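Local atomic coordinates of DNA methyltransferase (Nicotiana tabacum, PDB entry 4ONQ), a protein that probably methylates cytosine at C5 in DNA, using S-adenosyl-L-methionine, as a plant DRM-type de novo methyltransferase represented here by its catalytic domain. Residues 11-14 / 15-19; 148-151 / 152-155; 180-183 / 184-188; 214-217 / 218-222; 245-249 / 250-254. The protein carries 5 engineered substitutions. All coordinates share one frame; numbering follows the deposited sequence.

Contact 1: residues 11-14 / 15-19; sequences PMIG and FGVPT
Ile-13 and Gly-16 close a type II' beta turn with one backbone hydrogen bond. Gly-16 N donates to Ile-13 O at 2.7 Å. The bond is bent, with an angle of 135° at the hydrogen, and the donor is tilted from the carbonyl plane. An inverse gamma turn centred on Met-12 comes just before this turn. In it Ile-13 N donates to Pro-11 O at 2.9 Å.

Glycine suits the turn at two points. Gly-14 holds the second position of the type II' turn, where a positive phi, here 57°, favours glycine. A beta carbon there would also run into the amide of Phe-15. At Gly-16 the backbone angles would drive a beta carbon into the carbonyl oxygen of Phe-15.

The apolar part joins Ile-13 to Val-17. The two side chains cross at about a right angle, and Ile-13 CG2 meets Val-17 CG2 at 3.4 Å. CG1 of Ile-13 takes the slot flanked by the backbone N and the carbonyl carbon (chi1 51°), which leaves CG2 as the branch that faces the valine. The other valine methyl, CG1, lies 3.7 Å from Ile-13 O.

The turn belongs to the loop before strand 39-45. Met-12 bonds through its backbone to Asp-69 at the end of strand 66-69, and its side chain rests on Phe-67. Glu-66 of the same strand accepts a hydrogen bond from Phe-15 N, while Phe-73 lies against Val-17 and Val-88 against the Phe-15 side chain.

Contact 2: residues 148-151 / 152-155; sequences EPPM and RVQK
The first turn of helix 151-164 begins here, with Pro-150 at the N-cap position and Gln-154 reaching back past it to Pro-149. The amide nitrogen NE2 of Gln-154 donates to Pro-149 O at 2.7 Å. The bond is fairly straight, 157° at the hydrogen, and the acceptor lies close to the amide plane. Two backbone bonds start the helix. Gln-154 N donates to Pro-150 O at 2.9 Å, and Lys-155 N donates to Met-151 O at the same length.

Gln-154 swings CG to the side of its own backbone N (chi1 -79°), and the chain is extended beyond. This runs the side chain back along the turn until the amide meets the carbonyl. On the way Gln-154 CG touches Pro-149 CG at 3.6 Å. At the far end, OE1 of Gln-154 lies 3.8 Å from SD of Met-151, whose bent chain folds beside the amide.

Val-153 fits against both prolines. Its CG2 meets Pro-149 CB at 3.6 Å, and its CG1 meets Pro-150 CB at 3.5 Å. Trp-116 from a neighbouring loop touches both Pro-149 and Gln-154.

The two prolines have no N-H to give, and they meet the helix through carbonyl oxygens and ring carbons. Gln-154 thus ties the first turn to the incoming segment by gripping two successive carbonyls, with NE2 on Pro-149 O and its backbone N on Pro-150 O.

Contact 3: residues 180-183 / 184-188; sequences DEVE and MLLGF
The ring of Phe-188 has Glu-183 O at its edge, near the ring plane. The ring also stacks with His-192, and its side chain lies about 5 Å from the bound sinefungin, so this end of the helix borders the cofactor pocket. The other flat group is the carboxylate of Glu-183, a buried acid with both oxygens satisfied: OE2 makes a salt bridge with Arg-203 and a hydrogen bond with Thr-193, and OE1 accepts from Asn-191 N.

Glu-183 O takes the closing bond of the helix, from Phe-188 N at 2.9 Å. Beside it Gly-187 N bonds to Met-184 O at 3.1 Å. With Gly-187 at a positive phi of 91°, this is a Schellman motif. A beta carbon at Gly-187 would collide with the Leu-186 carbonyl. Phe-188 CB also lies 3.5 Å from Glu-183 O.

Regular backbone bonds precede the cap: Met-184 N to Asp-180 O at 3.0 Å, Leu-185 N to Glu-181 O at 2.9 Å, and Leu-186 N to Val-182 O at 3.0 Å. Leu-186 runs beside Val-182 one turn on, with CG1 of the valine 3.9 Å from CD1 of the leucine. In Met-184 the first torsion (chi1 77°) tucks CG over the preceding turn and brings it to 3.2 Å from Glu-181 O.

Helix 179-186 packs through Val-182 and Leu-186 on Leu-207 of helix 200-208 and through Met-184 and Leu-185 on Ala-105 of helix 102-105, while the backbone of Leu-186 is tied to Val-213, where helix 213-220 starts.

Contact 4: residues 214-217 / 218-222; sequences DTVA and YHLSV
Thr-215 O faces the centre of the His-219 imidazole ring, 3.7 Å from its plane. A chi1 of -58° folds this ring back along the helix. The threonine side chain follows the same course, with its CG2 4.1 Å from CE1 of His-219. ND1 is hydrogen-bonded to Tyr-41 OH, and Tyr-82 meets the ring edge-to-face. Without the imidazole, as with an alanine here, Tyr-41 OH would probably lose this partner and a gap would open beside Tyr-82.

Val-216 and Leu-220 form a second pair. The valine sets CG1 opposite its backbone N (chi1 175°), and this branch meets Leu-220 CD1 at 3.7 Å.

Both pairs are spaced i to i+4 on helix 213-220, which packs against helix 242-249 in the Rossmann-like methyltransferase domain. His-219 N donates to Thr-215 O at 3.1 Å. The bond from Ser-221 N to Ala-217 O is weak.

Tyr-218 also swings its ring opposite the backbone N (chi1 -179°). Its CB lies 3.2 Å from Thr-215 O, and its ring meets that of Phe-73. Ser-221 OG donates to Tyr-218 O at 3.0 Å, from above the carbonyl plane, and Phe-92 N is a second partner of this hydroxyl.

Contact 5: residues 245-249 / 250-254; sequences VALYR and LGIPL
Leu-247 meets both Ile-252 and Leu-254 as the chain doubles back. Its two methyls divide the work. CD1 of Leu-247 touches Leu-254 CD2 at 3.7 Å, with the side chains crossing at about a right angle. CD2 of Leu-247 touches Ile-252 CD1 at 3.9 Å. Leu-250 makes its contact with the backbone, where its CG lies 3.2 Å from Ala-246 O. Its first torsion (chi1 -78°) lays the side chain back over that carbonyl.

Backbone bonds fix these positions. Leu-250 N makes an ordinary helical bond to Ala-246 O at 3.0 Å. Ile-252 N donates to Leu-247 O at 3.0 Å, and Gly-251 N donates to Tyr-248 O at 3.0 Å, from well above the carbonyl plane. These last two bonds, with Gly-251 at a positive phi of 79°, make a Schellman motif that ends helix 242-249. The chain then enters strand 254-260, parallel to strand 231-236, so the turn lies within a beta-alpha-beta crossover of the Rossmann-like fold.

Further out, Leu-250 packs on Leu-94, Leu-220 and Ser-221. An alanine at Leu-250 is likely to open a gap between the helix end and these three neighbours. Ile-252 and Leu-254 rest on Ile-231 of the adjacent strand, Leu-247 rests on Val-233, and Trp-274 of helix 264-276 also touches Leu-254.

All five contacts are local and follow in series along the chain; none nest or cross. Contact 1 closes a turn in the N-terminal loop. Contact 2 opens helix 151-164, its centre about 35 Å from the centre of the chain, and touches none of the others. Contact 3 ends helix 179-186 beside the cofactor pocket. Contact 4 lies on helix 213-220, and contact 5 closes the turn leading into strand 254-260. Contact 4 joins three others: Tyr-218 packs on Gly-16 of contact 1, Asp-214 on Gly-187 of contact 3, and Leu-220 on Leu-247 of contact 5. Contacts 3 and 5 also meet, through Phe-188 and Val-245.

Contact 1: residues 11-14 / 15-19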
loop_
_atom_site.group_PDB
_atom_site.type_symbol
_atom_site.label_atom_id
_atom_site.label_comp_id
_atom_site.label_asym_id
_atom_site.label_seq_id
_atom_site.Cartn_x
_atom_site.Cartn_y
_atom_site.Cartn_z
ATOM N N PRO A 11 7.300 -18.343 3.494
ATOM C CA PRO A 11 6.152 -17.509 3.727
ATOM C C PRO A 11 6.632 -16.093 3.804
ATOM O O PRO A 11 7.584 -15.819 4.478
ATOM C CB PRO A 11 5.687 -17.968 5.100
ATOM C CG PRO A 11 6.741 -18.799 5.628
ATOM C CD PRO A 11 7.909 -18.646 4.788
ATOM N N MET A 12 5.959 -15.187 3.132
ATOM C CA MET A 12 6.405 -13.810 3.061
ATOM C C MET A 12 5.961 -13.003 4.244
ATOM O O MET A 12 5.073 -12.215 4.155
ATOM C CB MET A 12 5.888 -13.167 1.809
ATOM C CG MET A 12 6.974 -12.902 0.826
ATOM S SD MET A 12 6.555 -11.702 -0.407
ATOM C CE MET A 12 6.182 -12.822 -1.719
ATOM N N ILE A 13 6.587 -13.222 5.373
ATOM C CA ILE A 13 6.178 -12.541 6.547
ATOM C C ILE A 13 7.200 -11.562 7.012
ATOM O O ILE A 13 7.112 -11.048 8.080
ATOM C CB ILE A 13 5.828 -13.528 7.630
ATOM C CG1 ILE A 13 6.948 -14.535 7.816
ATOM C CG2 ILE A 13 4.560 -14.250 7.251
ATOM C CD1 ILE A 13 6.892 -15.225 9.144
ATOM N N GLY A 14 8.195 -11.309 6.202
ATOM C CA GLY A 14 9.207 -10.379 6.615
ATOM C C GLY A 14 9.835 -10.806 7.909
ATOM O O GLY A 14 10.165 -11.960 8.077
ATOM N N PHE A 15 9.975 -9.874 8.831
ATOM C CA PHE A 15 10.536 -10.152 10.124
ATOM C C PHE A 15 9.417 -10.549 11.009
ATOM O O PHE A 15 9.600 -10.733 12.170
ATOM C CB PHE A 15 11.186 -8.935 10.724
ATOM C CG PHE A 15 12.359 -8.467 9.972
ATOM C CD1 PHE A 15 13.464 -9.251 9.868
ATOM C CD2 PHE A 15 12.356 -7.251 9.365
ATOM C CE1 PHE A 15 14.557 -8.834 9.168
ATOM C CE2 PHE A 15 13.438 -6.821 8.655
ATOM C CZ PHE A 15 14.541 -7.615 8.555
ATOM N N GLY A 16 8.230 -10.613 10.466
ATOM C CA GLY A 16 7.096 -11.042 11.259
ATOM C C GLY A 16 5.800 -10.346 10.889
ATOM O O GLY A 16 5.790 -9.175 10.519
ATOM N N VAL A 17 4.701 -11.083 10.984
ATOM C CA VAL A 17 3.374 -10.522 10.778
ATOM C C VAL A 17 2.525 -10.862 12.002
ATOM O O VAL A 17 2.766 -11.875 12.660
ATOM C CB VAL A 17 2.727 -11.058 9.476
ATOM C CG1 VAL A 17 3.480 -10.543 8.252
ATOM C CG2 VAL A 17 2.680 -12.578 9.481
ATOM N N PRO A 18 1.530 -10.017 12.319
ATOM C CA PRO A 18 0.777 -10.174 13.567
ATOM C C PRO A 18 -0.012 -11.475 13.670
ATOM O O PRO A 18 -0.207 -12.000 14.766
ATOM C CB PRO A 18 -0.193 -8.987 13.531
ATOM C CG PRO A 18 -0.369 -8.696 12.102
ATOM C CD PRO A 18 0.986 -8.922 11.501
ATOM N N THR A 19 -0.427 -12.030 12.558
ATOM C CA THR A 19 -1.320 -13.160 12.543
ATOM C C THR A 19 -0.654 -14.530 12.573
ATOM O O THR A 19 -1.301 -15.537 12.557
ATOM C CB THR A 19 -2.084 -13.092 11.245
ATOM O OG1 THR A 19 -2.631 -14.368 10.968
ATOM C CG2 THR A 19 -1.125 -12.745 10.170
#

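Contact 2: residues 148-151 / 152-155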
loop_
_atom_site.group_PDB
_atom_site.type_symbol
_atom_site.label_atom_id
_atom_site.label_comp_id
_atom_site.label_asym_id
_atom_site.label_seq_id
_atom_site.Cartn_x
_atom_site.Cartn_y
_atom_site.Cartn_z
ATOM N N GLU A 148 -23.054 -28.404 -10.985
ATOM C CA GLU A 148 -21.869 -27.626 -11.272
ATOM C C GLU A 148 -21.543 -27.679 -12.741
ATOM O O GLU A 148 -21.995 -28.541 -13.427
ATOM C CB GLU A 148 -20.693 -28.215 -10.488
ATOM C CG GLU A 148 -20.910 -28.329 -9.001
ATOM C CD GLU A 148 -19.817 -29.109 -8.292
ATOM O OE1 GLU A 148 -19.178 -29.979 -8.905
ATOM O OE2 GLU A 148 -19.594 -28.856 -7.103
ATOM N N PRO A 149 -20.750 -26.753 -13.221
ATOM C CA PRO A 149 -20.342 -26.783 -14.629
ATOM C C PRO A 149 -19.196 -27.766 -14.857
ATOM O O PRO A 149 -18.502 -28.137 -13.901
ATOM C CB PRO A 149 -19.885 -25.346 -14.889
ATOM C CG PRO A 149 -19.469 -24.839 -13.568
ATOM C CD PRO A 149 -20.320 -25.515 -12.545
ATOM N N PRO A 150 -19.006 -28.198 -16.113
ATOM C CA PRO A 150 -17.896 -29.083 -16.468
ATOM C C PRO A 150 -16.575 -28.513 -15.976
ATOM O O PRO A 150 -16.441 -27.293 -15.823
ATOM C CB PRO A 150 -17.935 -29.093 -17.997
ATOM C CG PRO A 150 -19.362 -28.847 -18.329
ATOM C CD PRO A 150 -19.872 -27.909 -17.268
ATOM N N MET A 151 -15.620 -29.395 -15.716
ATOM C CA MET A 151 -14.324 -28.998 -15.187
ATOM C C MET A 151 -13.597 -27.969 -16.046
ATOM O O MET A 151 -12.967 -27.061 -15.513
ATOM C CB MET A 151 -13.435 -30.227 -14.981
ATOM C CG MET A 151 -13.884 -31.114 -13.833
ATOM S SD MET A 151 -13.935 -30.225 -12.263
ATOM C CE MET A 151 -12.319 -29.459 -12.267
ATOM N N ARG A 152 -13.659 -28.113 -17.365
ATOM C CA ARG A 152 -12.909 -27.203 -18.234
ATOM C C ARG A 152 -13.496 -25.803 -18.214
ATOM O O ARG A 152 -12.758 -24.824 -18.315
ATOM C CB ARG A 152 -12.813 -27.708 -19.674
ATOM C CG ARG A 152 -14.141 -27.875 -20.327
ATOM C CD ARG A 152 -14.114 -27.631 -21.827
ATOM N NE ARG A 152 -15.420 -27.133 -22.250
ATOM C CZ ARG A 152 -16.539 -27.851 -22.251
ATOM N NH1 ARG A 152 -17.675 -27.290 -22.626
ATOM N NH2 ARG A 152 -16.513 -29.125 -21.898
ATOM N N VAL A 153 -14.815 -25.699 -18.085
ATOM C CA VAL A 153 -15.416 -24.378 -17.932
ATOM C C VAL A 153 -15.131 -23.824 -16.540
ATOM O O VAL A 153 -14.839 -22.645 -16.404
ATOM C CB VAL A 153 -16.928 -24.321 -18.303
ATOM C CG1 VAL A 153 -17.440 -25.689 -18.647
ATOM C CG2 VAL A 153 -17.748 -23.670 -17.195
ATOM N N GLN A 154 -15.172 -24.679 -15.521
ATOM C CA GLN A 154 -14.768 -24.268 -14.180
ATOM C C GLN A 154 -13.372 -23.652 -14.215
ATOM O O GLN A 154 -13.119 -22.607 -13.612
ATOM C CB GLN A 154 -14.776 -25.452 -13.214
ATOM C CG GLN A 154 -16.141 -25.852 -12.694
ATOM C CD GLN A 154 -16.048 -26.931 -11.616
ATOM O OE1 GLN A 154 -15.130 -26.919 -10.790
ATOM N NE2 GLN A 154 -16.995 -27.872 -11.627
ATOM N N LYS A 155 -12.470 -24.291 -14.952
ATOM C CA LYS A 155 -11.115 -23.788 -15.073
ATOM C C LYS A 155 -11.084 -22.464 -15.827
ATOM O O LYS A 155 -10.401 -21.529 -15.417
ATOM C CB LYS A 155 -10.200 -24.804 -15.756
ATOM C CG LYS A 155 -8.749 -24.356 -15.748
ATOM C CD LYS A 155 -7.893 -25.152 -16.702
ATOM C CE LYS A 155 -6.536 -24.487 -16.877
ATOM N NZ LYS A 155 -5.955 -24.033 -15.577
#

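Contact 3: residues 180-183 / 184-188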
loop_
_atom_site.group_PDB
_atom_site.type_symbol
_atom_site.label_atom_id
_atom_site.label_comp_id
_atom_site.label_asym_id
_atom_site.label_seq_id
_atom_site.Cartn_x
_atom_site.Cartn_y
_atom_site.Cartn_z
ATOM N N ASP A 180 -15.529 1.273 -3.455
ATOM C CA ASP A 180 -15.610 1.245 -1.987
ATOM C C ASP A 180 -15.015 -0.049 -1.402
ATOM O O ASP A 180 -14.350 -0.028 -0.359
ATOM C CB ASP A 180 -17.038 1.477 -1.477
ATOM C CG ASP A 180 -17.984 0.354 -1.847
ATOM O OD1 ASP A 180 -18.052 0.008 -3.043
ATOM O OD2 ASP A 180 -18.655 -0.188 -0.938
ATOM N N GLU A 181 -15.227 -1.162 -2.101
ATOM C CA GLU A 181 -14.667 -2.448 -1.693
ATOM C C GLU A 181 -13.142 -2.423 -1.759
ATOM O O GLU A 181 -12.466 -2.894 -0.839
ATOM C CB GLU A 181 -15.244 -3.586 -2.539
ATOM C CG GLU A 181 -16.759 -3.654 -2.455
ATOM C CD GLU A 181 -17.403 -4.608 -3.460
ATOM O OE1 GLU A 181 -16.845 -4.837 -4.561
ATOM O OE2 GLU A 181 -18.493 -5.125 -3.139
ATOM N N VAL A 182 -12.604 -1.859 -2.838
ATOM C CA VAL A 182 -11.158 -1.715 -2.982
ATOM C C VAL A 182 -10.600 -0.802 -1.880
ATOM O O VAL A 182 -9.587 -1.116 -1.259
ATOM C CB VAL A 182 -10.762 -1.153 -4.373
ATOM C CG1 VAL A 182 -9.246 -1.043 -4.496
ATOM C CG2 VAL A 182 -11.328 -2.015 -5.488
ATOM N N GLU A 183 -11.283 0.312 -1.632
ATOM C CA GLU A 183 -10.904 1.238 -0.572
ATOM C C GLU A 183 -10.785 0.524 0.758
ATOM O O GLU A 183 -9.813 0.717 1.491
ATOM C CB GLU A 183 -11.931 2.355 -0.434
ATOM C CG GLU A 183 -11.771 3.485 -1.429
ATOM C CD GLU A 183 -12.934 4.455 -1.377
ATOM O OE1 GLU A 183 -13.943 4.131 -0.707
ATOM O OE2 GLU A 183 -12.838 5.536 -2.003
ATOM N N MET A 184 -11.764 -0.311 1.079
ATOM C CA MET A 184 -11.693 -0.970 2.364
ATOM C C MET A 184 -10.639 -2.074 2.383
ATOM O O MET A 184 -9.992 -2.290 3.404
ATOM C CB MET A 184 -13.062 -1.455 2.827
ATOM C CG MET A 184 -13.549 -2.696 2.173
ATOM S SD MET A 184 -13.819 -3.930 3.439
ATOM C CE MET A 184 -12.317 -4.874 3.313
ATOM N N LEU A 185 -10.443 -2.751 1.255
ATOM C CA LEU A 185 -9.416 -3.786 1.187
ATOM C C LEU A 185 -8.021 -3.200 1.423
ATOM O O LEU A 185 -7.164 -3.841 2.025
ATOM C CB LEU A 185 -9.470 -4.526 -0.149
ATOM C CG LEU A 185 -10.657 -5.466 -0.335
ATOM C CD1 LEU A 185 -10.679 -6.004 -1.747
ATOM C CD2 LEU A 185 -10.625 -6.590 0.683
ATOM N N LEU A 186 -7.806 -1.974 0.959
ATOM C CA LEU A 186 -6.515 -1.316 1.125
ATOM C C LEU A 186 -6.352 -0.580 2.459
ATOM O O LEU A 186 -5.267 -0.096 2.765
ATOM C CB LEU A 186 -6.249 -0.366 -0.042
ATOM C CG LEU A 186 -6.054 -1.088 -1.379
ATOM C CD1 LEU A 186 -6.031 -0.100 -2.521
ATOM C CD2 LEU A 186 -4.770 -1.916 -1.349
ATOM N N GLY A 187 -7.421 -0.500 3.249
ATOM C CA GLY A 187 -7.349 0.130 4.558
ATOM C C GLY A 187 -7.670 1.616 4.566
ATOM O O GLY A 187 -7.360 2.323 5.522
ATOM N N PHE A 188 -8.292 2.095 3.496
ATOM C CA PHE A 188 -8.667 3.500 3.405
ATOM C C PHE A 188 -10.068 3.726 3.944
ATOM O O PHE A 188 -10.912 2.832 3.891
ATOM C CB PHE A 188 -8.554 3.996 1.959
ATOM C CG PHE A 188 -7.136 4.220 1.510
ATOM C CD1 PHE A 188 -6.475 5.402 1.821
ATOM C CD2 PHE A 188 -6.456 3.245 0.793
ATOM C CE1 PHE A 188 -5.161 5.608 1.411
ATOM C CE2 PHE A 188 -5.148 3.443 0.387
ATOM C CZ PHE A 188 -4.501 4.626 0.690
#

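Contact 4: residues 214-217 / 218-222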
loop_
_atom_site.group_PDB
_atom_site.type_symbol
_atom_site.label_atom_id
_atom_site.label_comp_id
_atom_site.label_asym_id
_atom_site.label_seq_id
_atom_site.Cartn_x
_atom_site.Cartn_y
_atom_site.Cartn_z
ATOM N N ASP A 214 -2.812 -1.285 6.289
ATOM C CA ASP A 214 -2.600 -2.085 7.501
ATOM C C ASP A 214 -1.154 -2.596 7.592
ATOM O O ASP A 214 -0.555 -2.629 8.675
ATOM C CB ASP A 214 -3.576 -3.270 7.565
ATOM C CG ASP A 214 -5.038 -2.847 7.478
ATOM O OD1 ASP A 214 -5.618 -2.476 8.519
ATOM O OD2 ASP A 214 -5.618 -2.911 6.370
ATOM N N THR A 215 -0.606 -2.983 6.444
ATOM C CA THR A 215 0.763 -3.486 6.337
ATOM C C THR A 215 1.770 -2.394 6.718
ATOM O O THR A 215 2.610 -2.547 7.633
ATOM C CB THR A 215 1.048 -3.960 4.877
ATOM O OG1 THR A 215 0.002 -4.834 4.438
ATOM C CG2 THR A 215 2.378 -4.689 4.775
ATOM N N VAL A 216 1.668 -1.279 6.005
ATOM C CA VAL A 216 2.531 -0.136 6.242
ATOM C C VAL A 216 2.435 0.338 7.691
ATOM O O VAL A 216 3.446 0.648 8.316
ATOM C CB VAL A 216 2.183 1.017 5.300
ATOM C CG1 VAL A 216 3.012 2.246 5.639
ATOM C CG2 VAL A 216 2.399 0.595 3.857
ATOM N N ALA A 217 1.222 0.372 8.229
ATOM C CA ALA A 217 1.020 0.834 9.597
ATOM C C ALA A 217 1.679 -0.122 10.574
ATOM O O ALA A 217 2.231 0.304 11.589
ATOM C CB ALA A 217 -0.455 0.972 9.910
ATOM N N TYR A 218 1.614 -1.415 10.267
ATOM C CA TYR A 218 2.300 -2.403 11.089
ATOM C C TYR A 218 3.788 -2.094 11.140
ATOM O O TYR A 218 4.406 -2.190 12.199
ATOM C CB TYR A 218 2.073 -3.819 10.568
ATOM C CG TYR A 218 2.735 -4.899 11.401
ATOM C CD1 TYR A 218 2.251 -5.232 12.663
ATOM C CD2 TYR A 218 3.834 -5.597 10.918
ATOM C CE1 TYR A 218 2.847 -6.227 13.419
ATOM C CE2 TYR A 218 4.436 -6.589 11.668
ATOM C CZ TYR A 218 3.941 -6.900 12.915
ATOM O OH TYR A 218 4.548 -7.890 13.657
ATOM N N HIS A 219 4.369 -1.709 10.006
ATOM C CA HIS A 219 5.787 -1.333 10.042
ATOM C C HIS A 219 6.080 0.001 10.755
ATOM O O HIS A 219 7.058 0.110 11.496
ATOM C CB HIS A 219 6.405 -1.359 8.647
ATOM C CG HIS A 219 6.291 -2.689 7.971
ATOM N ND1 HIS A 219 6.300 -2.833 6.601
ATOM C CD2 HIS A 219 6.149 -3.936 8.480
ATOM C CE1 HIS A 219 6.173 -4.111 6.295
ATOM N NE2 HIS A 219 6.082 -4.802 7.417
ATOM N N LEU A 220 5.232 1.004 10.544
ATOM C CA LEU A 220 5.470 2.338 11.096
ATOM C C LEU A 220 5.087 2.453 12.567
ATOM O O LEU A 220 5.376 3.462 13.204
ATOM C CB LEU A 220 4.705 3.399 10.298
ATOM C CG LEU A 220 5.046 3.566 8.816
ATOM C CD1 LEU A 220 4.176 4.643 8.160
ATOM C CD2 LEU A 220 6.515 3.897 8.647
ATOM N N SER A 221 4.429 1.430 13.103
ATOM C CA SER A 221 3.893 1.503 14.462
ATOM C C SER A 221 4.981 1.760 15.503
ATOM O O SER A 221 4.720 2.357 16.543
ATOM C CB SER A 221 3.129 0.225 14.810
ATOM O OG SER A 221 4.000 -0.884 14.875
ATOM N N VAL A 222 6.200 1.321 15.204
ATOM C CA VAL A 222 7.351 1.546 16.074
ATOM C C VAL A 222 7.659 3.030 16.266
ATOM O O VAL A 222 8.416 3.401 17.160
ATOM C CB VAL A 222 8.621 0.866 15.520
ATOM C CG1 VAL A 222 8.386 -0.623 15.309
ATOM C CG2 VAL A 222 9.054 1.531 14.217
#

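Contact 5: residues 245-249 / 250-254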
loop_
_atom_site.group_PDB
_atom_site.type_symbol
_atom_site.label_atom_id
_atom_site.label_comp_id
_atom_site.label_asym_id
_atom_site.label_seq_id
_atom_site.Cartn_x
_atom_site.Cartn_y
_atom_site.Cartn_z
ATOM N N VAL A 245 -2.197 8.168 6.089
ATOM C CA VAL A 245 -3.344 7.486 6.670
ATOM C C VAL A 245 -2.888 6.418 7.655
ATOM O O VAL A 245 -3.513 6.215 8.693
ATOM C CB VAL A 245 -4.244 6.868 5.580
ATOM C CG1 VAL A 245 -5.328 5.994 6.194
ATOM C CG2 VAL A 245 -4.867 7.967 4.739
ATOM N N ALA A 246 -1.790 5.744 7.329
ATOM C CA ALA A 246 -1.202 4.774 8.245
ATOM C C ALA A 246 -0.775 5.452 9.556
ATOM O O ALA A 246 -1.144 5.004 10.638
ATOM C CB ALA A 246 -0.027 4.064 7.588
ATOM N N LEU A 247 -0.007 6.535 9.454
ATOM C CA LEU A 247 0.418 7.284 10.635
ATOM C C LEU A 247 -0.774 7.786 11.432
ATOM O O LEU A 247 -0.762 7.774 12.664
ATOM C CB LEU A 247 1.290 8.472 10.239
ATOM C CG LEU A 247 2.601 8.119 9.541
ATOM C CD1 LEU A 247 3.231 9.374 8.950
ATOM C CD2 LEU A 247 3.549 7.430 10.517
ATOM N N TYR A 248 -1.805 8.231 10.727
ATOM C CA TYR A 248 -2.993 8.761 11.382
ATOM C C TYR A 248 -3.745 7.678 12.145
ATOM O O TYR A 248 -4.193 7.895 13.269
ATOM C CB TYR A 248 -3.910 9.436 10.370
ATOM C CG TYR A 248 -5.267 9.804 10.921
ATOM C CD1 TYR A 248 -5.432 10.924 11.723
ATOM C CD2 TYR A 248 -6.387 9.032 10.631
ATOM C CE1 TYR A 248 -6.676 11.269 12.223
ATOM C CE2 TYR A 248 -7.633 9.368 11.121
ATOM C CZ TYR A 248 -7.772 10.491 11.915
ATOM O OH TYR A 248 -9.011 10.828 12.410
ATOM N N ARG A 249 -3.876 6.504 11.543
ATOM C CA ARG A 249 -4.610 5.423 12.190
ATOM C C ARG A 249 -3.825 4.877 13.373
ATOM O O ARG A 249 -4.392 4.285 14.291
ATOM C CB ARG A 249 -4.934 4.319 11.186
ATOM C CG ARG A 249 -5.888 4.778 10.099
ATOM C CD ARG A 249 -6.315 3.640 9.205
ATOM N NE ARG A 249 -7.018 2.595 9.948
ATOM C CZ ARG A 249 -7.266 1.384 9.463
ATOM N NH1 ARG A 249 -6.865 1.063 8.235
ATOM N NH2 ARG A 249 -7.908 0.496 10.210
ATOM N N LEU A 250 -2.514 5.097 13.343
ATOM C CA LEU A 250 -1.622 4.674 14.410
ATOM C C LEU A 250 -1.725 5.626 15.594
ATOM O O LEU A 250 -1.234 5.337 16.684
ATOM C CB LEU A 250 -0.178 4.628 13.909
ATOM C CG LEU A 250 0.220 3.416 13.068
ATOM C CD1 LEU A 250 1.592 3.608 12.444
ATOM C CD2 LEU A 250 0.200 2.178 13.923
ATOM N N GLY A 251 -2.368 6.767 15.375
ATOM C CA GLY A 251 -2.497 7.760 16.423
ATOM C C GLY A 251 -1.222 8.565 16.585
ATOM O O GLY A 251 -1.008 9.208 17.608
ATOM N N ILE A 252 -0.370 8.520 15.567
ATOM C CA ILE A 252 0.839 9.325 15.552
ATOM C C ILE A 252 0.520 10.712 15.009
ATOM O O ILE A 252 0.085 10.851 13.872
ATOM C CB ILE A 252 1.924 8.678 14.686
ATOM C CG1 ILE A 252 2.235 7.267 15.201
ATOM C CG2 ILE A 252 3.165 9.544 14.674
ATOM C CD1 ILE A 252 3.223 6.493 14.339
ATOM N N PRO A 253 0.715 11.732 15.801
ATOM C CA PRO A 253 0.327 13.052 15.365
ATOM C C PRO A 253 1.183 13.516 14.220
ATOM O O PRO A 253 2.346 13.239 14.178
ATOM C CB PRO A 253 0.529 13.913 16.602
ATOM C CG PRO A 253 0.947 13.014 17.658
ATOM C CD PRO A 253 1.443 11.773 17.063
ATOM N N LEU A 254 0.584 14.241 13.307
ATOM C CA LEU A 254 1.305 14.765 12.196
ATOM C C LEU A 254 1.533 16.240 12.352
ATOM O O LEU A 254 0.616 17.003 12.380
ATOM C CB LEU A 254 0.501 14.530 10.943
ATOM C CG LEU A 254 0.258 13.082 10.606
ATOM C CD1 LEU A 254 -0.857 12.954 9.620
ATOM C CD2 LEU A 254 1.502 12.441 10.082
#